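PDB 6E1R: tailspike protein from Acinetobacter phage vB_ApiP_P1, which probably recognises and cleaves the capsular polysaccharide of its Acinetobacter host, as a trimeric hydrolase built around a parallel beta-helix. Local coordinates for residues R441-G446 / G539-E544. Sequence-based numbering, arbitrary orientation.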
ATOM      1  N   ARG A 441     -17.681 -44.372  22.057  1.00 34.71           N
ATOM      2  CA  ARG A 441     -17.414 -44.980  23.358  1.00 35.38           C
ATOM      3  C   ARG A 441     -18.404 -46.117  23.555  1.00 35.49           C
ATOM      4  O   ARG A 441     -19.541 -45.906  23.984  1.00 36.50           O
ATOM      5  CB  ARG A 441     -17.510 -43.942  24.471  1.00 36.08           C
ATOM      6  CG  ARG A 441     -16.605 -42.725  24.287  1.00 37.59           C
ATOM      7  CD  ARG A 441     -15.125 -43.095  24.352  1.00 37.62           C
ATOM      8  NE  ARG A 441     -14.621 -43.635  23.091  1.00 41.17           N
ATOM      9  CZ  ARG A 441     -13.402 -44.136  22.923  1.00 40.55           C
ATOM     10  NH1 ARG A 441     -12.547 -44.167  23.937  1.00 40.79           N
ATOM     11  NH2 ARG A 441     -13.037 -44.608  21.739  1.00 38.97           N
ATOM     12  N   ASP A 442     -17.974 -47.333  23.227  1.00 38.51           N
ATOM     13  CA  ASP A 442     -18.842 -48.503  23.241  1.00 46.46           C
ATOM     14  C   ASP A 442     -18.706 -49.222  24.577  1.00 46.46           C
ATOM     15  O   ASP A 442     -17.598 -49.591  24.982  1.00 44.43           O
ATOM     16  CB  ASP A 442     -18.497 -49.435  22.082  1.00 51.61           C
ATOM     17  CG  ASP A 442     -18.494 -48.721  20.744  1.00 57.72           C
ATOM     18  OD1 ASP A 442     -19.328 -47.809  20.558  1.00 56.97           O
ATOM     19  OD2 ASP A 442     -17.659 -49.064  19.882  1.00 60.73           O
ATOM     20  N   PHE A 443     -19.832 -49.421  25.257  1.00 44.64           N
ATOM     21  CA  PHE A 443     -19.857 -50.006  26.587  1.00 41.54           C
ATOM     22  C   PHE A 443     -20.661 -51.297  26.595  1.00 42.51           C
ATOM     23  O   PHE A 443     -21.620 -51.460  25.834  1.00 45.39           O
ATOM     24  CB  PHE A 443     -20.473 -49.044  27.612  1.00 40.46           C
ATOM     25  CG  PHE A 443     -19.632 -47.837  27.901  1.00 40.07           C
ATOM     26  CD1 PHE A 443     -19.725 -46.708  27.105  1.00 38.64           C
ATOM     27  CD2 PHE A 443     -18.760 -47.826  28.976  1.00 38.40           C
ATOM     28  CE1 PHE A 443     -18.956 -45.593  27.369  1.00 41.24           C
ATOM     29  CE2 PHE A 443     -17.989 -46.712  29.246  1.00 40.13           C
ATOM     30  CZ  PHE A 443     -18.087 -45.594  28.442  1.00 44.41           C
ATOM     31  N   THR A 444     -20.253 -52.213  27.464  1.00 42.98           N
ATOM     32  CA  THR A 444     -21.099 -53.296  27.937  1.00 45.43           C
ATOM     33  C   THR A 444     -21.432 -53.038  29.401  1.00 43.75           C
ATOM     34  O   THR A 444     -20.926 -52.094  30.016  1.00 42.04           O
ATOM     35  CB  THR A 444     -20.419 -54.659  27.759  1.00 46.59           C
ATOM     36  OG1 THR A 444     -19.219 -54.709  28.540  1.00 50.80           O
ATOM     37  CG2 THR A 444     -20.075 -54.896  26.296  1.00 44.85           C
ATOM     38  N   VAL A 445     -22.303 -53.876  29.958  1.00 42.62           N
ATOM     39  CA  VAL A 445     -22.760 -53.686  31.331  1.00 39.96           C
ATOM     40  C   VAL A 445     -21.565 -53.697  32.277  1.00 39.50           C
ATOM     41  O   VAL A 445     -20.907 -54.728  32.456  1.00 42.46           O
ATOM     42  CB  VAL A 445     -23.794 -54.753  31.732  1.00 43.15           C
ATOM     43  CG1 VAL A 445     -24.178 -54.593  33.193  1.00 41.11           C
ATOM     44  CG2 VAL A 445     -25.023 -54.648  30.844  1.00 45.87           C
ATOM     45  N   GLY A 446     -21.277 -52.545  32.881  1.00 33.19           N
ATOM     46  CA  GLY A 446     -20.193 -52.424  33.833  1.00 34.92           C
ATOM     47  C   GLY A 446     -18.813 -52.244  33.241  1.00 38.28           C
ATOM     48  O   GLY A 446     -17.832 -52.254  33.993  1.00 41.47           O
ATOM     49  N   GLY A 539     -23.912 -49.697  25.204  1.00 40.58           N
ATOM     50  CA  GLY A 539     -24.048 -49.231  23.844  1.00 44.05           C
ATOM     51  C   GLY A 539     -22.998 -48.191  23.523  1.00 42.58           C
ATOM     52  O   GLY A 539     -21.989 -48.059  24.224  1.00 45.11           O
ATOM     53  N   ARG A 540     -23.244 -47.442  22.453  1.00 45.53           N
ATOM     54  CA  ARG A 540     -22.314 -46.429  21.972  1.00 40.91           C
ATOM     55  C   ARG A 540     -22.701 -45.060  22.513  1.00 42.19           C
ATOM     56  O   ARG A 540     -23.848 -44.627  22.364  1.00 46.78           O
ATOM     57  CB  ARG A 540     -22.275 -46.405  20.443  1.00 37.62           C
ATOM     58  CG  ARG A 540     -21.472 -45.252  19.869  1.00 39.59           C
ATOM     59  CD  ARG A 540     -21.058 -45.539  18.440  1.00 35.83           C
ATOM     60  NE  ARG A 540     -20.121 -46.656  18.390  1.00 38.95           N
ATOM     61  CZ  ARG A 540     -19.526 -47.092  17.285  1.00 43.59           C
ATOM     62  NH1 ARG A 540     -19.766 -46.501  16.122  1.00 50.35           N
ATOM     63  NH2 ARG A 540     -18.688 -48.117  17.345  1.00 40.54           N
ATOM     64  N   PHE A 541     -21.739 -44.384  23.136  1.00 38.08           N
ATOM     65  CA  PHE A 541     -21.946 -43.074  23.734  1.00 40.09           C
ATOM     66  C   PHE A 541     -20.851 -42.124  23.263  1.00 43.80           C
ATOM     67  O   PHE A 541     -19.864 -42.532  22.644  1.00 47.63           O
ATOM     68  CB  PHE A 541     -21.965 -43.159  25.267  1.00 38.35           C
ATOM     69  CG  PHE A 541     -23.090 -43.993  25.814  1.00 40.76           C
ATOM     70  CD1 PHE A 541     -22.970 -45.371  25.905  1.00 38.68           C
ATOM     71  CD2 PHE A 541     -24.266 -43.398  26.242  1.00 39.68           C
ATOM     72  CE1 PHE A 541     -24.004 -46.140  26.406  1.00 37.29           C
ATOM     73  CE2 PHE A 541     -25.303 -44.161  26.745  1.00 38.79           C
ATOM     74  CZ  PHE A 541     -25.172 -45.534  26.827  1.00 37.99           C
ATOM     75  N   ALA A 542     -21.040 -40.840  23.557  1.00 38.18           N
ATOM     76  CA  ALA A 542     -20.080 -39.811  23.180  1.00 37.24           C
ATOM     77  C   ALA A 542     -19.997 -38.772  24.287  1.00 37.97           C
ATOM     78  O   ALA A 542     -21.027 -38.281  24.760  1.00 40.20           O
ATOM     79  CB  ALA A 542     -20.470 -39.146  21.856  1.00 38.89           C
HETATM   80  N   MSE A 543     -18.776 -38.438  24.692  1.00 36.15           N
HETATM   81  CA  MSE A 543     -18.560 -37.455  25.746  1.00 38.17           C
HETATM   82  C   MSE A 543     -18.036 -36.133  25.200  1.00 45.64           C
HETATM   83  O   MSE A 543     -17.374 -36.091  24.160  1.00 49.93           O
HETATM   84  CB  MSE A 543     -17.582 -37.992  26.796  1.00 41.41           C
HETATM   85  CG  MSE A 543     -18.184 -38.957  27.806  1.00 54.12           C
HETATM   86 SE   MSE A 543     -18.719 -40.666  27.038  1.00 67.45          SE
HETATM   87  CE  MSE A 543     -18.781 -41.720  28.673  1.00 67.86           C
ATOM     88  N   GLU A 544     -18.340 -35.052  25.913  1.00 42.66           N
ATOM     89  CA  GLU A 544     -17.792 -33.731  25.630  1.00 41.40           C
ATOM     90  C   GLU A 544     -17.269 -33.155  26.935  1.00 41.71           C
ATOM     91  O   GLU A 544     -18.039 -32.966  27.883  1.00 44.01           O
ATOM     92  CB  GLU A 544     -18.845 -32.807  25.012  1.00 46.50           C
ATOM     93  CG  GLU A 544     -19.237 -33.185  23.597  1.00 46.31           C
ATOM     94  CD  GLU A 544     -20.351 -32.321  23.038  1.00 49.06           C
ATOM     95  OE1 GLU A 544     -21.449 -32.300  23.634  1.00 49.96           O
ATOM     96  OE2 GLU A 544     -20.127 -31.661  22.001  1.00 46.57           O
TER
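R441 and F443 pair with F541 and G539 through four antiparallel backbone hydrogen bonds, while D442 and R540 form the non-hydrogen-bonded pair between them, with CA atoms 4.2 Å apart. The short strands 441-443 and 539-544 run at 142° to one another, and their alternation gives the ladder two unlike faces. On one, the side chains of D442 and R540 run alongside each other in the same direction. The guanidinium grips the carboxylate side-on: R540 NE gives a nearly straight bond (170°) to the syn lone pair of D442 OD1 at 2.6 Å, and R540 NH2 reaches D442 OD2 at 2.9 Å. Carboxylate and guanidinium are almost coplanar. R540 leaves the backbone with CG anti to N (chi1 172°) and bends at chi3, which swings NE over to the acid; the two hydrogen bonds of the salt bridge restrain the rotation of both groups on an exposed surface. The other face is largely apolar. The F443 and F541 rings meet obliquely, CD1 of F443 lying 3.7 Å from CD1 of F541, and both also contact the ring of F519. From the opposite direction comes selenomethionine M543, bent at chi2, whose CE rests 3.9 Å from F443 CZ. M543 SE also touches the aliphatic stem of R441, 4.0 Å from R441 CG, whereas the guanidinium of that arginine turns away to bond the carbonyls of I439 and G450. F443 and M543 extend farther, to V449, V451 and A531 on strands 448-455 and 528-533. A salt-bridged outer face backed by aromatic and aliphatic packing is thus how strand 435-443, outermost in its antiparallel sheet within this chain, is fastened in the C-terminal beta-sandwich-like domain, beyond the parallel beta-helix of this tailspike.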